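Local coordinates for conserved membrane protein (Chlamydia abortus, PDB 6GZU) that acts as a bacterial effector that combines deubiquitination and acetylation activities and induces Golgi fragmentation, at residues C78-N83 and P88-R93; L30-S35 and I247-D252; W18-I23 and Y43-C48; S24-R29 and W207-L212. All blocks are in the same frame, centred on the assembly; numbering follows the deposited sequence. Where two conformers were deposited one is given.

Overall arrangement
Helix 20-33 runs through three of the four contacts: contact 3 uses its first turn, contact 4 its middle and contact 2 its last residues. The centre of contact 4 lies about 11 Å from that of contact 3 and about 12 Å from that of contact 2. The helix thereby meets the nearby loop after strand 37-38 and, from far along the chain, helix 204-217 and the loop before helix 252-257. Contact 1, in the zinc-bound loop, follows contact 3 and falls between the segments of contacts 2 and 4. It touches contact 4, where His89 packs on Ile28, and contact 2, where Arg93 meets Ser35, so the zinc loop lies against helix 20-33.

Contact 1 (C78-N83 and P88-R93); sequences CHHQNN and PHLADR. With ZN (zinc ion), chain C.
His80 and Asn83 carry this contact from the 78-83 side, His80 against Leu90 and Asn83 against Pro88. At the start of the segment, Cys78 holds SG anti to its own backbone N (chi1 172°), where the sulfur binds the zinc ion at 2.2 Å from SG to the metal. The same sulfur accepts the backbone N-H of His80, with 3.3 Å between N and SG, a bond that would be expected to draw off some charge from a thiolate. His79 then places ND1 over one face of the His80 ring, toward its rim. His80 itself coordinates zinc through ND1 at 2.0 Å from the metal, while NE2 is hydrogen-bonded to Asp58, and these two anchors fix the rotation of the imidazole. Its side chain runs beside that of Leu90, both pointing the same way, and Leu90 CD1 approaches the ring obliquely, 3.8 Å from His80 CD2. Farther along, Asn83 O lies 3.3 Å from Pro88 N, which has no hydrogen to offer, so the two merely pack; Asn83 OD1 takes the backbone N-H groups of Gln85 and Asp86. A type I turn from Leu90 to Arg93 leads on toward Cys95, which with His60 completes the site. Two sulfurs and two imidazoles around one zinc ion are consistent with a structural site that ties this loop together, with Leu90 as an apolar flank to the His80 ligand.

Contact 2 (L30-S35 and I247-D252); sequences LSEKHS and ITQASD
Glu32 grips the loop 247-252 with both carboxylate oxygens. Two hydrogen bonds do the holding. The Thr248 N-H meets OE1 on its syn lone pair almost straight (172°), with 3.0 Å from Thr248 N to OE1. The Gln249 N-H comes to OE2 from above the carboxylate plane, at 2.8 Å from Gln249 N. A water adds a third link, donating to Glu32 OE1 and lying 2.7 Å from Thr248 OG1.

Van der Waals contacts flank the carboxylate. Ile247 crosses Glu32 at about a right angle and sets CG2 3.3 Å from OE2. Gln249 slides past in the opposite direction, so that its amide stacks on the carboxylate with their planes 9° apart.

The contact lies at the surface, where the last turn of helix 20-33 holds the loop that leads into helix 252-257. Ser251 N-caps that helix through Thr254 N, while Ile247 and Ala250 pack on its Leu255, and Leu30 faces helix 204-217.

Contact 3 (W18-I23 and Y43-C48); sequences WDHLEI and YTPSTC
A trans first torsion (chi1 -171°) carries the His20 ring away from its own backbone N and out toward the loop 43-48, where it lies flat against Pro45. The proline presents CG over the centre of the imidazole, 3.7 Å from CG to the ring centroid and 5° off the ring normal, a well-aligned CH-pi contact. Neighbouring atoms of the proline widen it: CD is 3.9 Å from His20 CE1, and CB is 4.0 Å from His20 CD2. CE1 also reaches the chain itself, 3.6 Å from Pro45 N, with the carbonyl carbon of Tyr43 at the ring edge, near its plane. Pro45 also packs on Met121 of helix 114-124, and Ser46 is tied by backbone bonds to strand 100-107.

His20 lies in the first turn of its helix, whose start is held by a pair of reciprocal bonds. Asp19 OD1 receives the Glu22 N-H nearly along the C-O axis, 3.0 Å from Glu22 N. Glu22 OE1, in return, takes the Asp19 N-H on its anti lone pair. This reciprocal pairing, with Asp19 as the N-cap, is the capping box that opens helix 20-33.

Contact 4 (S24-R29 and W207-L212); sequences STHLIR and WLSLFL
His26 lies against Ser209, and Leu27 against Leu212, where helix 20-33 packs on helix 204-217. The carbonyl oxygen Ser209 O approaches the imidazole obliquely, 3.6 Å from His26 CD2. Ser209 CB comes to 3.7 Å from His26 CD2; this is packing without a hydrogen bond, and both ring nitrogens have other partners. The leucines cross at about a right angle, with 4.0 Å between Leu27 CD1 and Leu212 CD2. Leu212 extends from its helix with CG opposite the backbone N (chi1 -178°), which brings CD2 to Leu27.

Beyond the pair, Leu212 rests on Leu137 and Ile139 of strand 134-141, and Phe211 stacks on Phe150 of strand 146-150. Helix 204-217 thus lies on the central mixed sheet, as the helix that begins at the nucleophilic cysteine does in Ulp1-like CE-clan proteases, and helix 20-33 packs against it.

In the next shell, Arg29 NH1 donates to His26 ND1 at 2.9 Å, lying only 5° out of the ring plane. His26 NE2 bonds to Asp213, one turn on from Ser209, so the ring is pinned at both nitrogens, consistent with a neutral imidazole carrying its proton on NE2. Phe238 meets the same ring edge-to-face. Ser209 OG is held by Gly205 O of its own helix, and Arg29 NE by Arg245 O, in the segment leading to Ile247.

Contact 1 (C78-N83 and P88-R93)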
loop_
_atom_site.group_PDB
_atom_site.type_symbol
_atom_site.label_atom_id
_atom_site.label_comp_id
_atom_site.label_asym_id
_atom_site.label_seq_id
_atom_site.Cartn_x
_atom_site.Cartn_y
_atom_site.Cartn_z
ATOM N N CYS A 78 -19.024 6.059 2.305
ATOM C CA CYS A 78 -18.253 4.859 2.579
ATOM C C CYS A 78 -18.592 3.680 1.679
ATOM O O CYS A 78 -19.741 3.249 1.632
ATOM C CB CYS A 78 -18.495 4.472 4.022
ATOM S SG CYS A 78 -17.805 2.930 4.402
ATOM N N HIS A 79 -17.586 3.107 1.019
ATOM C CA HIS A 79 -17.783 1.921 0.182
ATOM C C HIS A 79 -17.202 0.640 0.839
ATOM O O HIS A 79 -17.065 -0.448 0.201
ATOM C CB HIS A 79 -17.184 2.167 -1.207
ATOM C CG HIS A 79 -15.690 2.231 -1.223
ATOM N ND1 HIS A 79 -14.957 2.917 -0.276
ATOM C CD2 HIS A 79 -14.782 1.690 -2.072
ATOM C CE1 HIS A 79 -13.665 2.771 -0.526
ATOM N NE2 HIS A 79 -13.532 2.055 -1.624
ATOM N N HIS A 80 -16.866 0.750 2.124
ATOM C CA HIS A 80 -16.263 -0.376 2.854
ATOM C C HIS A 80 -17.188 -1.355 3.503
ATOM O O HIS A 80 -16.740 -2.418 3.933
ATOM C CB HIS A 80 -15.342 0.124 3.952
ATOM C CG HIS A 80 -14.312 1.086 3.469
ATOM N ND1 HIS A 80 -14.314 2.416 3.836
ATOM C CD2 HIS A 80 -13.256 0.908 2.634
ATOM C CE1 HIS A 80 -13.283 3.015 3.247
ATOM N NE2 HIS A 80 -12.643 2.126 2.498
ATOM N N GLN A 81 -18.453 -1.013 3.603
ATOM C CA GLN A 81 -19.374 -1.915 4.273
ATOM C C GLN A 81 -20.094 -2.818 3.266
ATOM O O GLN A 81 -20.367 -2.417 2.126
ATOM C CB GLN A 81 -20.308 -1.110 5.184
ATOM C CG GLN A 81 -19.526 -0.425 6.327
ATOM N N ASN A 82 -20.371 -4.048 3.679
ATOM C CA ASN A 82 -21.110 -4.976 2.829
ATOM C C ASN A 82 -20.421 -5.207 1.484
ATOM O O ASN A 82 -21.066 -5.420 0.460
ATOM C CB ASN A 82 -22.544 -4.472 2.634
ATOM C CG ASN A 82 -23.536 -5.583 2.593
ATOM N N ASN A 83 -19.103 -5.143 1.485
ATOM C CA ASN A 83 -18.344 -5.412 0.264
ATOM C C ASN A 83 -17.370 -6.550 0.522
ATOM O O ASN A 83 -16.282 -6.333 1.041
ATOM C CB ASN A 83 -17.614 -4.154 -0.231
ATOM C CG ASN A 83 -16.841 -4.384 -1.509
ATOM O OD1 ASN A 83 -16.546 -5.515 -1.896
ATOM N ND2 ASN A 83 -16.480 -3.305 -2.160
ATOM N N PRO A 88 -13.726 -7.849 2.500
ATOM C CA PRO A 88 -14.384 -8.772 3.436
ATOM C C PRO A 88 -13.815 -8.619 4.849
ATOM O O PRO A 88 -14.514 -8.896 5.825
ATOM C CB PRO A 88 -14.024 -10.145 2.869
ATOM C CG PRO A 88 -12.713 -9.904 2.079
ATOM C CD PRO A 88 -12.880 -8.530 1.504
ATOM N N HIS A 89 -12.560 -8.163 4.944
ATOM C CA HIS A 89 -11.864 -8.004 6.220
ATOM C C HIS A 89 -12.348 -6.763 6.992
ATOM O O HIS A 89 -11.959 -6.568 8.149
ATOM C CB HIS A 89 -10.357 -7.928 5.982
ATOM C CG HIS A 89 -9.967 -6.841 5.032
ATOM N ND1 HIS A 89 -10.382 -6.819 3.712
ATOM C CD2 HIS A 89 -9.213 -5.733 5.217
ATOM C CE1 HIS A 89 -9.895 -5.739 3.125
ATOM N NE2 HIS A 89 -9.166 -5.075 4.012
ATOM N N LEU A 90 -13.148 -5.910 6.347
ATOM C CA LEU A 90 -13.685 -4.708 7.011
ATOM C C LEU A 90 -15.150 -4.852 7.386
ATOM O O LEU A 90 -15.714 -3.956 8.017
ATOM C CB LEU A 90 -13.547 -3.468 6.119
ATOM C CG LEU A 90 -12.096 -3.116 5.771
ATOM C CD1 LEU A 90 -12.008 -1.850 4.911
ATOM C CD2 LEU A 90 -11.240 -3.011 7.057
ATOM N N ALA A 91 -15.764 -5.980 7.030
ATOM C CA ALA A 91 -17.176 -6.235 7.338
ATOM C C ALA A 91 -17.510 -6.033 8.829
ATOM O O ALA A 91 -18.584 -5.527 9.178
ATOM C CB ALA A 91 -17.589 -7.631 6.883
ATOM N N ASP A 92 -16.576 -6.394 9.710
ATOM C CA ASP A 92 -16.759 -6.255 11.158
ATOM C C ASP A 92 -15.856 -5.189 11.820
ATOM O O ASP A 92 -15.713 -5.187 13.048
ATOM C CB ASP A 92 -16.519 -7.608 11.842
ATOM N N ARG A 93 -15.255 -4.291 11.037
ATOM C CA ARG A 93 -14.442 -3.193 11.585
ATOM C C ARG A 93 -15.122 -1.836 11.391
ATOM O O ARG A 93 -15.915 -1.634 10.473
ATOM C CB ARG A 93 -13.076 -3.022 10.874
ATOM C CG ARG A 93 -12.248 -4.244 10.542
ATOM C CD ARG A 93 -11.579 -4.846 11.744
ATOM N NE ARG A 93 -10.727 -3.964 12.538
ATOM C CZ ARG A 93 -9.413 -3.815 12.370
ATOM N NH1 ARG A 93 -8.768 -4.437 11.382
ATOM N NH2 ARG A 93 -8.733 -3.031 13.195
HETATM ZN ZN ZN C . -15.686 3.359 5.028
#

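Contact 2 (L30-S35 and I247-D252)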
loop_
_atom_site.group_PDB
_atom_site.type_symbol
_atom_site.label_atom_id
_atom_site.label_comp_id
_atom_site.label_asym_id
_atom_site.label_seq_id
_atom_site.Cartn_x
_atom_site.Cartn_y
_atom_site.Cartn_z
ATOM N N LEU A 30 -0.299 -8.617 9.178
ATOM C CA LEU A 30 0.114 -7.414 9.902
ATOM C C LEU A 30 -1.043 -6.707 10.573
ATOM O O LEU A 30 -0.882 -6.168 11.671
ATOM C CB LEU A 30 0.866 -6.448 8.969
ATOM C CG LEU A 30 2.248 -6.982 8.621
ATOM C CD1 LEU A 30 2.847 -6.112 7.520
ATOM C CD2 LEU A 30 3.144 -7.019 9.828
ATOM N N SER A 31 -2.215 -6.716 9.944
ATOM C CA SER A 31 -3.375 -6.038 10.530
ATOM C C SER A 31 -3.829 -6.717 11.800
ATOM O O SER A 31 -4.501 -6.086 12.604
ATOM C CB SER A 31 -4.542 -5.947 9.532
ATOM O OG SER A 31 -5.243 -7.187 9.467
ATOM N N GLU A 32 -3.457 -7.980 12.018
ATOM C CA GLU A 32 -3.819 -8.680 13.241
ATOM C C GLU A 32 -2.908 -8.238 14.378
ATOM O O GLU A 32 -3.287 -8.285 15.546
ATOM C CB GLU A 32 -3.756 -10.211 13.056
ATOM C CG GLU A 32 -4.776 -10.678 12.050
ATOM C CD GLU A 32 -4.998 -12.171 12.036
ATOM O OE1 GLU A 32 -4.162 -12.969 12.572
ATOM O OE2 GLU A 32 -6.045 -12.541 11.464
ATOM N N LYS A 33 -1.700 -7.813 14.027
ATOM C CA LYS A 33 -0.754 -7.319 15.021
ATOM C C LYS A 33 -0.929 -5.819 15.279
ATOM O O LYS A 33 -0.755 -5.346 16.423
ATOM C CB LYS A 33 0.657 -7.571 14.513
ATOM C CG LYS A 33 1.722 -7.030 15.411
ATOM C CD LYS A 33 3.083 -7.428 14.920
ATOM C CE LYS A 33 4.125 -6.926 15.899
ATOM N NZ LYS A 33 5.497 -6.874 15.310
ATOM N N HIS A 34 -1.344 -5.088 14.249
ATOM C CA HIS A 34 -1.431 -3.624 14.280
ATOM C C HIS A 34 -2.858 -3.211 13.960
ATOM O O HIS A 34 -3.247 -3.137 12.805
ATOM C CB HIS A 34 -0.463 -3.037 13.244
ATOM C CG HIS A 34 0.970 -3.353 13.528
ATOM N ND1 HIS A 34 1.686 -2.735 14.532
ATOM C CD2 HIS A 34 1.816 -4.250 12.958
ATOM C CE1 HIS A 34 2.913 -3.233 14.566
ATOM N NE2 HIS A 34 3.017 -4.153 13.619
ATOM N N SER A 35 -3.647 -2.986 15.005
ATOM C CA SER A 35 -5.049 -2.657 14.794
ATOM C C SER A 35 -5.271 -1.320 14.079
ATOM O O SER A 35 -6.370 -1.063 13.595
ATOM C CB SER A 35 -5.812 -2.686 16.108
ATOM O OG SER A 35 -5.339 -1.692 16.995
ATOM N N ILE A 247 -2.562 -16.553 10.074
ATOM C CA ILE A 247 -3.700 -15.641 10.218
ATOM C C ILE A 247 -4.734 -16.361 11.067
ATOM O O ILE A 247 -5.052 -17.518 10.798
ATOM C CB ILE A 247 -4.247 -15.279 8.843
ATOM C CG1 ILE A 247 -3.251 -14.335 8.118
ATOM C CG2 ILE A 247 -5.668 -14.654 8.974
ATOM C CD1 ILE A 247 -3.572 -14.155 6.673
ATOM N N THR A 248 -5.221 -15.728 12.135
ATOM C CA THR A 248 -6.164 -16.426 13.036
ATOM C C THR A 248 -7.465 -15.652 13.285
ATOM O O THR A 248 -8.401 -16.196 13.863
ATOM C CB THR A 248 -5.569 -16.764 14.455
ATOM O OG1 THR A 248 -5.327 -15.525 15.163
ATOM C CG2 THR A 248 -4.270 -17.539 14.320
ATOM N N GLN A 249 -7.564 -14.412 12.823
ATOM C CA GLN A 249 -8.757 -13.632 13.136
ATOM C C GLN A 249 -9.614 -13.336 11.911
ATOM O O GLN A 249 -10.584 -12.570 11.994
ATOM C CB GLN A 249 -8.391 -12.304 13.803
ATOM C CG GLN A 249 -7.488 -12.349 15.025
ATOM C CD GLN A 249 -7.018 -10.941 15.459
ATOM O OE1 GLN A 249 -7.617 -9.918 15.094
ATOM N NE2 GLN A 249 -5.928 -10.893 16.217
ATOM N N ALA A 250 -9.219 -13.841 10.751
ATOM C CA ALA A 250 -9.952 -13.583 9.521
ATOM C C ALA A 250 -11.154 -14.487 9.354
ATOM O O ALA A 250 -11.134 -15.679 9.750
ATOM C CB ALA A 250 -9.027 -13.770 8.328
ATOM N N SER A 251 -12.208 -13.926 8.776
ATOM C CA SER A 251 -13.395 -14.691 8.474
ATOM C C SER A 251 -13.115 -15.676 7.352
ATOM O O SER A 251 -12.149 -15.512 6.589
ATOM C CB SER A 251 -14.490 -13.752 8.019
ATOM O OG SER A 251 -14.110 -13.181 6.788
ATOM N N ASP A 252 -13.975 -16.683 7.232
ATOM C CA ASP A 252 -13.886 -17.622 6.122
ATOM C C ASP A 252 -13.978 -16.885 4.776
ATOM O O ASP A 252 -13.275 -17.224 3.817
ATOM C CB ASP A 252 -14.946 -18.735 6.265
ATOM C CG ASP A 252 -14.584 -19.760 7.354
ATOM O OD1 ASP A 252 -13.684 -19.474 8.183
ATOM O OD2 ASP A 252 -15.202 -20.845 7.394
HETATM O O HOH W 1 -3.255 -13.861 14.941
#

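Contact 3 (W18-I23 and Y43-C48)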
loop_
_atom_site.group_PDB
_atom_site.type_symbol
_atom_site.label_atom_id
_atom_site.label_comp_id
_atom_site.label_asym_id
_atom_site.label_seq_id
_atom_site.Cartn_x
_atom_site.Cartn_y
_atom_site.Cartn_z
ATOM N N TRP A 18 6.028 -12.973 -4.904
ATOM C CA TRP A 18 4.757 -12.805 -4.219
ATOM C C TRP A 18 3.868 -11.993 -5.153
ATOM O O TRP A 18 4.300 -10.951 -5.665
ATOM C CB TRP A 18 4.973 -12.073 -2.886
ATOM C CG TRP A 18 5.379 -12.970 -1.748
ATOM C CD1 TRP A 18 5.895 -14.233 -1.843
ATOM C CD2 TRP A 18 5.298 -12.666 -0.347
ATOM N NE1 TRP A 18 6.133 -14.735 -0.571
ATOM C CE2 TRP A 18 5.788 -13.783 0.359
ATOM C CE3 TRP A 18 4.880 -11.532 0.374
ATOM C CZ2 TRP A 18 5.847 -13.825 1.752
ATOM C CZ3 TRP A 18 4.935 -11.569 1.762
ATOM C CH2 TRP A 18 5.422 -12.712 2.440
ATOM N N ASP A 19 2.669 -12.509 -5.419
ATOM C CA ASP A 19 1.675 -11.857 -6.282
ATOM C C ASP A 19 0.751 -11.017 -5.370
ATOM O O ASP A 19 0.978 -10.919 -4.158
ATOM C CB ASP A 19 0.886 -12.903 -7.138
ATOM C CG ASP A 19 0.064 -13.936 -6.277
ATOM O OD1 ASP A 19 -0.133 -13.736 -5.059
ATOM O OD2 ASP A 19 -0.414 -14.985 -6.806
ATOM N N HIS A 20 -0.278 -10.408 -5.942
ATOM C CA HIS A 20 -1.137 -9.550 -5.151
ATOM C C HIS A 20 -1.731 -10.301 -3.953
ATOM O O HIS A 20 -1.831 -9.741 -2.852
ATOM C CB HIS A 20 -2.254 -8.995 -5.998
ATOM C CG HIS A 20 -3.062 -7.940 -5.305
ATOM N ND1 HIS A 20 -4.432 -7.887 -5.387
ATOM C CD2 HIS A 20 -2.683 -6.859 -4.574
ATOM C CE1 HIS A 20 -4.872 -6.832 -4.719
ATOM N NE2 HIS A 20 -3.831 -6.203 -4.199
ATOM N N LEU A 21 -2.153 -11.549 -4.142
ATOM C CA LEU A 21 -2.787 -12.291 -3.034
ATOM C C LEU A 21 -1.811 -12.582 -1.882
ATOM O O LEU A 21 -2.178 -12.463 -0.703
ATOM C CB LEU A 21 -3.470 -13.594 -3.527
ATOM C CG LEU A 21 -4.653 -13.287 -4.470
ATOM C CD1 LEU A 21 -5.323 -14.528 -5.035
ATOM C CD2 LEU A 21 -5.690 -12.416 -3.783
ATOM N N GLU A 22 -0.567 -12.925 -2.219
ATOM C CA GLU A 22 0.470 -13.160 -1.199
ATOM C C GLU A 22 0.825 -11.890 -0.447
ATOM O O GLU A 22 0.950 -11.897 0.791
ATOM C CB GLU A 22 1.715 -13.778 -1.819
ATOM C CG GLU A 22 1.501 -15.239 -2.049
ATOM C CD GLU A 22 2.240 -15.872 -3.230
ATOM O OE1 GLU A 22 2.460 -15.250 -4.289
ATOM O OE2 GLU A 22 2.554 -17.060 -3.105
ATOM N N ILE A 23 0.924 -10.782 -1.173
ATOM C CA ILE A 23 1.174 -9.515 -0.515
ATOM C C ILE A 23 -0.006 -9.160 0.398
ATOM O O ILE A 23 0.174 -8.799 1.562
ATOM C CB ILE A 23 1.346 -8.396 -1.553
ATOM C CG1 ILE A 23 2.654 -8.596 -2.331
ATOM C CG2 ILE A 23 1.353 -7.032 -0.858
ATOM C CD1 ILE A 23 2.712 -7.797 -3.655
ATOM N N TYR A 43 -8.995 -7.154 -3.938
ATOM C CA TYR A 43 -9.372 -7.527 -5.301
ATOM C C TYR A 43 -8.629 -6.741 -6.407
ATOM O O TYR A 43 -8.262 -7.312 -7.447
ATOM C CB TYR A 43 -10.877 -7.341 -5.455
ATOM C CG TYR A 43 -11.440 -7.817 -6.751
ATOM C CD1 TYR A 43 -11.458 -9.165 -7.060
ATOM C CD2 TYR A 43 -12.000 -6.926 -7.653
ATOM C CE1 TYR A 43 -12.002 -9.621 -8.255
ATOM C CE2 TYR A 43 -12.538 -7.367 -8.854
ATOM C CZ TYR A 43 -12.532 -8.715 -9.145
ATOM O OH TYR A 43 -13.071 -9.154 -10.334
ATOM N N THR A 44 -8.413 -5.438 -6.199
ATOM C CA THR A 44 -7.800 -4.570 -7.214
ATOM C C THR A 44 -6.570 -3.876 -6.638
ATOM O O THR A 44 -6.695 -3.030 -5.738
ATOM C CB THR A 44 -8.815 -3.491 -7.696
ATOM O OG1 THR A 44 -10.023 -4.133 -8.148
ATOM C CG2 THR A 44 -8.224 -2.627 -8.820
ATOM N N PRO A 45 -5.365 -4.189 -7.157
ATOM C CA PRO A 45 -4.183 -3.419 -6.710
ATOM C C PRO A 45 -4.276 -1.993 -7.230
ATOM O O PRO A 45 -5.005 -1.744 -8.195
ATOM C CB PRO A 45 -2.995 -4.078 -7.445
ATOM C CG PRO A 45 -3.579 -5.344 -8.072
ATOM C CD PRO A 45 -5.051 -5.181 -8.203
ATOM N N SER A 46 -3.541 -1.078 -6.614
ATOM C CA SER A 46 -3.483 0.308 -7.117
ATOM C C SER A 46 -2.378 0.440 -8.161
ATOM O O SER A 46 -1.521 -0.457 -8.291
ATOM C CB SER A 46 -3.164 1.262 -5.968
ATOM O OG SER A 46 -4.172 1.149 -4.938
ATOM N N THR A 47 -2.401 1.541 -8.913
ATOM C CA THR A 47 -1.335 1.881 -9.862
ATOM C C THR A 47 -1.010 3.346 -9.652
ATOM O O THR A 47 -1.692 4.047 -8.896
ATOM C CB THR A 47 -1.798 1.733 -11.333
ATOM O OG1 THR A 47 -2.768 2.759 -11.633
ATOM C CG2 THR A 47 -2.419 0.352 -11.585
ATOM N N CYS A 48 -0.028 3.872 -10.363
ATOM C CA CYS A 48 0.277 5.293 -10.221
ATOM C C CYS A 48 -0.913 6.175 -10.632
ATOM O O CYS A 48 -1.021 7.288 -10.158
ATOM C CB CYS A 48 1.528 5.677 -11.029
ATOM S SG CYS A 48 1.461 5.305 -12.802
#

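Contact 4 (S24-R29 and W207-L212)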
loop_
_atom_site.group_PDB
_atom_site.type_symbol
_atom_site.label_atom_id
_atom_site.label_comp_id
_atom_site.label_asym_id
_atom_site.label_seq_id
_atom_site.Cartn_x
_atom_site.Cartn_y
_atom_site.Cartn_z
ATOM N N SER A 24 -1.219 -9.281 -0.122
ATOM C CA SER A 24 -2.392 -8.956 0.687
ATOM C C SER A 24 -2.501 -9.857 1.909
ATOM O O SER A 24 -2.970 -9.399 2.948
ATOM C CB SER A 24 -3.658 -9.071 -0.154
ATOM O OG SER A 24 -3.690 -8.029 -1.110
ATOM N N THR A 25 -2.074 -11.106 1.791
ATOM C CA THR A 25 -2.099 -12.021 2.928
ATOM C C THR A 25 -1.183 -11.465 4.008
ATOM O O THR A 25 -1.538 -11.518 5.186
ATOM C CB THR A 25 -1.648 -13.436 2.494
ATOM O OG1 THR A 25 -2.635 -13.962 1.606
ATOM C CG2 THR A 25 -1.521 -14.439 3.672
ATOM N N HIS A 26 0.016 -10.998 3.632
ATOM C CA HIS A 26 0.894 -10.407 4.638
ATOM C C HIS A 26 0.323 -9.148 5.275
ATOM O O HIS A 26 0.505 -8.922 6.472
ATOM C CB HIS A 26 2.337 -10.204 4.140
ATOM C CG HIS A 26 3.311 -10.064 5.265
ATOM N ND1 HIS A 26 3.565 -11.106 6.141
ATOM C CD2 HIS A 26 4.031 -9.003 5.702
ATOM C CE1 HIS A 26 4.438 -10.694 7.047
ATOM N NE2 HIS A 26 4.716 -9.416 6.814
ATOM N N LEU A 27 -0.331 -8.305 4.486
ATOM C CA LEU A 27 -1.003 -7.127 5.050
ATOM C C LEU A 27 -2.054 -7.532 6.070
ATOM O O LEU A 27 -2.113 -6.961 7.162
ATOM C CB LEU A 27 -1.567 -6.221 3.946
ATOM C CG LEU A 27 -0.558 -5.294 3.256
ATOM C CD1 LEU A 27 0.773 -5.814 2.876
ATOM C CD2 LEU A 27 -1.300 -4.664 2.046
ATOM N N ILE A 28 -2.848 -8.563 5.774
ATOM C CA ILE A 28 -3.842 -9.036 6.723
ATOM C C ILE A 28 -3.162 -9.590 7.985
ATOM O O ILE A 28 -3.607 -9.324 9.122
ATOM C CB ILE A 28 -4.773 -10.125 6.091
ATOM C CG1 ILE A 28 -5.707 -9.504 5.040
ATOM C CG2 ILE A 28 -5.605 -10.887 7.163
ATOM C CD1 ILE A 28 -6.712 -8.458 5.630
ATOM N N ARG A 29 -2.097 -10.372 7.803
ATOM C CA ARG A 29 -1.298 -10.844 8.940
ATOM C C ARG A 29 -0.847 -9.649 9.814
ATOM O O ARG A 29 -1.036 -9.655 11.033
ATOM C CB ARG A 29 -0.107 -11.622 8.406
ATOM C CG ARG A 29 0.840 -12.205 9.394
ATOM C CD ARG A 29 1.947 -12.982 8.632
ATOM N NE ARG A 29 1.485 -14.184 7.951
ATOM C CZ ARG A 29 1.522 -14.440 6.638
ATOM N NH1 ARG A 29 2.015 -13.566 5.751
ATOM N NH2 ARG A 29 1.022 -15.599 6.199
ATOM N N TRP A 207 9.999 -7.882 -0.653
ATOM C CA TRP A 207 10.678 -6.740 -0.061
ATOM C C TRP A 207 9.705 -5.719 0.544
ATOM O O TRP A 207 9.937 -5.199 1.656
ATOM C CB TRP A 207 11.520 -6.015 -1.124
ATOM C CG TRP A 207 12.860 -6.626 -1.306
ATOM C CD1 TRP A 207 13.344 -7.283 -2.422
ATOM C CD2 TRP A 207 13.920 -6.581 -0.368
ATOM N NE1 TRP A 207 14.620 -7.682 -2.195
ATOM C CE2 TRP A 207 15.022 -7.238 -0.962
ATOM C CE3 TRP A 207 14.050 -6.056 0.928
ATOM C CZ2 TRP A 207 16.238 -7.412 -0.297
ATOM C CZ3 TRP A 207 15.260 -6.224 1.583
ATOM C CH2 TRP A 207 16.349 -6.878 0.964
ATOM N N LEU A 208 8.650 -5.361 -0.187
ATOM C CA LEU A 208 7.761 -4.310 0.317
ATOM C C LEU A 208 6.990 -4.853 1.525
ATOM O O LEU A 208 6.668 -4.069 2.446
ATOM C CB LEU A 208 6.820 -3.806 -0.777
ATOM C CG LEU A 208 5.720 -4.757 -1.286
ATOM C CD1 LEU A 208 4.453 -4.681 -0.371
ATOM C CD2 LEU A 208 5.364 -4.440 -2.738
ATOM N N SER A 209 6.730 -6.168 1.583
ATOM C CA SER A 209 6.043 -6.743 2.736
ATOM C C SER A 209 6.938 -6.712 3.977
ATOM O O SER A 209 6.475 -6.381 5.092
ATOM C CB SER A 209 5.600 -8.176 2.423
ATOM O OG SER A 209 4.656 -8.176 1.363
ATOM N N LEU A 210 8.217 -7.060 3.797
ATOM C CA LEU A 210 9.196 -6.945 4.885
ATOM C C LEU A 210 9.302 -5.483 5.336
ATOM O O LEU A 210 9.341 -5.189 6.542
ATOM C CB LEU A 210 10.577 -7.453 4.415
ATOM C CG LEU A 210 11.817 -7.477 5.315
ATOM C CD1 LEU A 210 12.878 -8.409 4.677
ATOM C CD2 LEU A 210 12.432 -6.081 5.498
ATOM N N PHE A 211 9.364 -4.553 4.390
ATOM C CA PHE A 211 9.457 -3.150 4.773
ATOM C C PHE A 211 8.279 -2.736 5.651
ATOM O O PHE A 211 8.473 -2.066 6.689
ATOM C CB PHE A 211 9.582 -2.230 3.559
ATOM C CG PHE A 211 9.593 -0.783 3.933
ATOM C CD1 PHE A 211 10.726 -0.232 4.546
ATOM C CD2 PHE A 211 8.447 -0.025 3.771
ATOM C CE1 PHE A 211 10.753 1.093 4.973
ATOM C CE2 PHE A 211 8.438 1.321 4.159
ATOM C CZ PHE A 211 9.610 1.879 4.756
ATOM N N LEU A 212 7.074 -3.063 5.218
ATOM C CA LEU A 212 5.913 -2.613 5.991
ATOM C C LEU A 212 5.958 -3.237 7.392
ATOM O O LEU A 212 5.639 -2.591 8.388
ATOM C CB LEU A 212 4.604 -2.993 5.306
ATOM C CG LEU A 212 3.351 -2.507 6.063
ATOM C CD1 LEU A 212 3.317 -0.972 6.129
ATOM C CD2 LEU A 212 2.146 -3.024 5.332
#